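Local coordinates for protein o-succinylbenzoate synthase (PDB 2OZT) that catalyses the metal-dependent dehydration of 2-succinyl-6-hydroxy-2,4-cyclohexadiene-1-carboxylate to 2-succinylbenzoate, a step on the way to phylloquinone, at residues Phe270-Phe284 against Leu296-Leu309. Sequence-based numbering, arbitrary orientation.
Sequences FSSALEGAIARTAIF and LGFGVDRWRSAPLL
Ser-271 and Gly-297 form a single backbone bridge, in which Gly-297 N donates to Phe-270 O (2.8 Å) and Ser-272 N to Gly-297 O (2.8 Å); beyond it 296-309 wraps past the loop 271-276 and along the first turns of helix 277-290. The Phe-298 ring lies between Ser-272 CB, a CH-pi contact 3.9 Å from its centroid, and Phe-284, whose edge meets the opposite face in a T-shaped stack with planes at 80°. Leu-308 CD1 in turn sits over a face of Phe-284. Arg-280, its chain extended from CG to NE, slides past the edge of Phe-298 and places its guanidinium between Val-300 CG2 and Ala-306 CB. Arg-280 NH2 donates to Arg-304 O (2.8 Å), Arg-280 NE forms a salt bridge with Glu-275 OE1 (3.0 Å), and Asp-301 is a long salt-bridge partner. Arg-304, with CG trans to its own N (chi1 -176°), lays its guanidinium over the Glu-275/Gly-276 peptide; NH1 bonds Leu-274 O (3.0 Å), while NH2 pairs with Glu-12. A leucine here would probably leave Glu-12 without this charged mate and Leu-274 O without one of its donors. Farther along, Leu-309 N donates almost straight to Thr-281 OG1 (3.0 Å). Arg-280 thus joins the helix start and the loop after the last barrel strand, whose Ser-271 adjoins the predicted proton acceptor Lys-245, to 296-309, and Arg-304 extends the link through Glu-12 to the N-terminal domain.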
# COMPACT_ATOMS: atom_id res chain seq x y z
N PHE A 270 -2.19 -6.16 1.15
CA PHE A 270 -0.99 -5.36 1.11
C PHE A 270 -0.84 -4.61 -0.21
O PHE A 270 -0.98 -5.21 -1.26
CB PHE A 270 0.22 -6.29 1.29
CG PHE A 270 0.29 -6.92 2.65
CD1 PHE A 270 0.99 -6.29 3.66
CD2 PHE A 270 -0.28 -8.16 2.91
CE1 PHE A 270 1.05 -6.85 4.96
CE2 PHE A 270 -0.25 -8.72 4.20
CZ PHE A 270 0.46 -8.07 5.20
N SER A 271 -0.56 -3.31 -0.12
CA SER A 271 -0.50 -2.47 -1.31
C SER A 271 0.66 -1.54 -1.38
O SER A 271 1.42 -1.37 -0.40
CB SER A 271 -1.81 -1.67 -1.43
OG SER A 271 -1.80 -0.58 -0.55
N SER A 272 0.84 -1.01 -2.58
CA SER A 272 1.97 -0.13 -2.88
C SER A 272 1.72 1.33 -2.58
O SER A 272 0.63 1.85 -2.78
CB SER A 272 2.32 -0.25 -4.36
OG SER A 272 3.39 0.63 -4.70
N ALA A 273 2.74 2.01 -2.09
CA ALA A 273 2.73 3.47 -1.91
C ALA A 273 3.63 4.10 -2.99
O ALA A 273 4.25 5.14 -2.74
CB ALA A 273 3.29 3.81 -0.55
N LEU A 274 3.70 3.47 -4.17
CA LEU A 274 4.58 3.94 -5.26
C LEU A 274 6.00 4.15 -4.76
O LEU A 274 6.64 5.20 -4.99
CB LEU A 274 4.01 5.23 -5.90
CG LEU A 274 2.62 5.10 -6.53
CD1 LEU A 274 2.25 6.46 -7.12
CD2 LEU A 274 2.57 4.01 -7.59
N GLU A 275 6.48 3.13 -4.07
CA GLU A 275 7.84 3.12 -3.54
C GLU A 275 8.79 2.47 -4.55
O GLU A 275 8.36 1.91 -5.55
CB GLU A 275 7.89 2.40 -2.17
CG GLU A 275 7.53 0.93 -2.21
CD GLU A 275 6.04 0.67 -2.48
OE1 GLU A 275 5.70 0.35 -3.64
OE2 GLU A 275 5.26 0.74 -1.52
N GLY A 276 10.10 2.53 -4.28
CA GLY A 276 11.05 1.99 -5.25
C GLY A 276 11.40 0.54 -4.95
O GLY A 276 10.79 -0.10 -4.07
N ALA A 277 12.38 0.02 -5.71
CA ALA A 277 12.72 -1.40 -5.65
C ALA A 277 13.30 -1.84 -4.30
O ALA A 277 13.11 -3.00 -3.89
CB ALA A 277 13.71 -1.71 -6.76
N ILE A 278 13.99 -0.95 -3.60
CA ILE A 278 14.53 -1.34 -2.29
C ILE A 278 13.38 -1.64 -1.33
O ILE A 278 13.30 -2.71 -0.75
CB ILE A 278 15.51 -0.31 -1.76
CG1 ILE A 278 16.77 -0.36 -2.64
CG2 ILE A 278 15.82 -0.57 -0.29
CD1 ILE A 278 17.82 0.76 -2.29
N ALA A 279 12.42 -0.71 -1.23
CA ALA A 279 11.26 -0.92 -0.35
C ALA A 279 10.41 -2.08 -0.83
O ALA A 279 9.97 -2.88 -0.03
CB ALA A 279 10.40 0.37 -0.36
N ARG A 280 10.14 -2.15 -2.14
CA ARG A 280 9.26 -3.25 -2.63
C ARG A 280 9.89 -4.61 -2.33
O ARG A 280 9.19 -5.52 -1.91
CB ARG A 280 8.97 -3.15 -4.14
CG ARG A 280 8.10 -1.99 -4.44
CD ARG A 280 7.29 -2.08 -5.75
NE ARG A 280 6.97 -0.70 -6.09
CZ ARG A 280 6.54 -0.26 -7.28
NH1 ARG A 280 6.32 -1.11 -8.30
NH2 ARG A 280 6.33 1.05 -7.42
N THR A 281 11.21 -4.74 -2.54
CA THR A 281 11.85 -6.02 -2.30
C THR A 281 11.82 -6.36 -0.82
O THR A 281 11.56 -7.51 -0.45
CB THR A 281 13.29 -6.05 -2.84
OG1 THR A 281 13.29 -5.65 -4.20
CG2 THR A 281 13.84 -7.50 -2.80
N ALA A 282 12.03 -5.37 0.04
CA ALA A 282 11.89 -5.56 1.46
C ALA A 282 10.49 -6.03 1.85
O ALA A 282 10.33 -6.87 2.74
CB ALA A 282 12.19 -4.27 2.20
N ILE A 283 9.46 -5.47 1.20
CA ILE A 283 8.11 -5.89 1.50
C ILE A 283 7.86 -7.33 1.05
O ILE A 283 7.28 -8.12 1.79
CB ILE A 283 7.09 -4.91 0.85
CG1 ILE A 283 7.19 -3.54 1.51
CG2 ILE A 283 5.66 -5.45 1.02
CD1 ILE A 283 6.42 -2.40 0.71
N PHE A 284 8.27 -7.65 -0.19
CA PHE A 284 8.15 -9.05 -0.62
C PHE A 284 8.89 -10.01 0.33
O PHE A 284 8.40 -11.14 0.54
CB PHE A 284 8.56 -9.24 -2.08
CG PHE A 284 7.45 -8.91 -3.06
CD1 PHE A 284 6.94 -7.61 -3.14
CD2 PHE A 284 6.94 -9.89 -3.89
CE1 PHE A 284 5.91 -7.31 -4.05
CE2 PHE A 284 5.95 -9.61 -4.79
CZ PHE A 284 5.42 -8.32 -4.89
N LEU A 296 -2.19 -8.67 -4.24
CA LEU A 296 -1.49 -7.49 -3.76
C LEU A 296 -1.78 -6.25 -4.57
O LEU A 296 -1.91 -6.32 -5.82
CB LEU A 296 0.05 -7.68 -3.84
CG LEU A 296 0.66 -8.91 -3.19
CD1 LEU A 296 2.18 -8.89 -3.38
CD2 LEU A 296 0.29 -8.95 -1.67
N GLY A 297 -1.85 -5.11 -3.88
CA GLY A 297 -2.09 -3.84 -4.60
C GLY A 297 -0.79 -3.27 -5.13
O GLY A 297 -0.46 -2.11 -4.85
N PHE A 298 -0.08 -4.08 -5.92
CA PHE A 298 1.21 -3.67 -6.47
C PHE A 298 1.20 -3.59 -7.99
O PHE A 298 2.29 -3.56 -8.62
CB PHE A 298 2.33 -4.59 -5.97
CG PHE A 298 2.84 -4.23 -4.59
CD1 PHE A 298 3.99 -3.45 -4.44
CD2 PHE A 298 2.17 -4.64 -3.43
CE1 PHE A 298 4.45 -3.10 -3.16
CE2 PHE A 298 2.64 -4.30 -2.17
CZ PHE A 298 3.79 -3.53 -2.04
N GLY A 299 -0.01 -3.46 -8.54
CA GLY A 299 -0.21 -3.37 -10.02
C GLY A 299 -0.02 -1.96 -10.52
O GLY A 299 -0.86 -1.45 -11.26
N VAL A 300 1.10 -1.35 -10.13
CA VAL A 300 1.28 0.09 -10.26
C VAL A 300 2.42 0.44 -11.24
O VAL A 300 2.89 1.57 -11.23
CB VAL A 300 1.59 0.76 -8.89
CG1 VAL A 300 0.38 0.60 -7.92
CG2 VAL A 300 2.88 0.16 -8.27
N ASP A 301 2.84 -0.52 -12.05
CA ASP A 301 3.95 -0.31 -13.01
C ASP A 301 3.76 0.81 -13.98
O ASP A 301 4.75 1.34 -14.47
CB ASP A 301 4.22 -1.57 -13.83
CG ASP A 301 4.92 -2.63 -13.04
OD1 ASP A 301 5.35 -2.36 -11.90
OD2 ASP A 301 5.05 -3.74 -13.57
N ARG A 302 2.53 1.18 -14.30
CA ARG A 302 2.32 2.32 -15.20
C ARG A 302 2.96 3.57 -14.67
O ARG A 302 3.48 4.39 -15.46
CB ARG A 302 0.85 2.59 -15.44
CG ARG A 302 0.29 1.69 -16.49
CD ARG A 302 -1.15 2.02 -16.81
NE ARG A 302 -1.27 3.36 -17.37
CZ ARG A 302 -2.44 3.97 -17.58
NH1 ARG A 302 -3.57 3.34 -17.26
NH2 ARG A 302 -2.47 5.18 -18.10
N TRP A 303 2.89 3.77 -13.35
CA TRP A 303 3.38 5.00 -12.71
C TRP A 303 4.75 4.81 -12.16
O TRP A 303 5.61 5.66 -12.35
CB TRP A 303 2.40 5.53 -11.64
CG TRP A 303 1.10 5.68 -12.29
CD1 TRP A 303 0.70 6.71 -13.11
CD2 TRP A 303 0.07 4.71 -12.34
NE1 TRP A 303 -0.54 6.45 -13.62
CE2 TRP A 303 -0.96 5.23 -13.16
CE3 TRP A 303 -0.10 3.45 -11.75
CZ2 TRP A 303 -2.15 4.53 -13.40
CZ3 TRP A 303 -1.28 2.76 -12.00
CH2 TRP A 303 -2.29 3.30 -12.82
N ARG A 304 4.98 3.70 -11.47
CA ARG A 304 6.34 3.48 -10.98
C ARG A 304 6.72 2.02 -11.03
O ARG A 304 6.30 1.22 -10.20
CB ARG A 304 6.56 4.04 -9.58
CG ARG A 304 8.01 3.87 -9.14
CD ARG A 304 8.28 4.62 -7.85
NE ARG A 304 9.72 4.60 -7.55
CZ ARG A 304 10.27 5.16 -6.48
NH1 ARG A 304 9.53 5.66 -5.50
NH2 ARG A 304 11.59 5.08 -6.30
N SER A 305 7.54 1.72 -12.01
CA SER A 305 8.06 0.41 -12.18
C SER A 305 9.24 0.24 -11.24
O SER A 305 10.12 1.11 -11.15
CB SER A 305 8.47 0.25 -13.66
OG SER A 305 9.25 -0.91 -13.83
N ALA A 306 9.26 -0.87 -10.52
CA ALA A 306 10.32 -1.12 -9.55
C ALA A 306 10.55 -2.61 -9.44
O ALA A 306 10.08 -3.29 -8.51
CB ALA A 306 9.95 -0.50 -8.20
N PRO A 307 11.24 -3.17 -10.44
CA PRO A 307 11.49 -4.61 -10.42
C PRO A 307 12.25 -5.05 -9.16
O PRO A 307 13.16 -4.35 -8.69
CB PRO A 307 12.34 -4.82 -11.69
CG PRO A 307 11.87 -3.66 -12.60
CD PRO A 307 11.77 -2.52 -11.65
N LEU A 308 11.84 -6.18 -8.60
CA LEU A 308 12.50 -6.67 -7.40
C LEU A 308 13.98 -6.92 -7.63
O LEU A 308 14.39 -7.36 -8.72
CB LEU A 308 11.81 -7.91 -6.84
CG LEU A 308 10.30 -7.80 -6.64
CD1 LEU A 308 9.83 -9.02 -5.89
CD2 LEU A 308 9.92 -6.52 -5.87
N LEU A 309 14.77 -6.64 -6.60
CA LEU A 309 16.22 -6.76 -6.65
C LEU A 309 16.66 -8.17 -6.28
O LEU A 309 16.37 -8.64 -5.19
CB LEU A 309 16.82 -5.74 -5.69
CG LEU A 309 16.47 -4.28 -6.07
CD1 LEU A 309 16.79 -3.37 -4.90
CD2 LEU A 309 17.22 -3.83 -7.28
O HOH W 1 -1.49 0.95 -4.60
O HOH W 2 5.62 -3.74 -8.08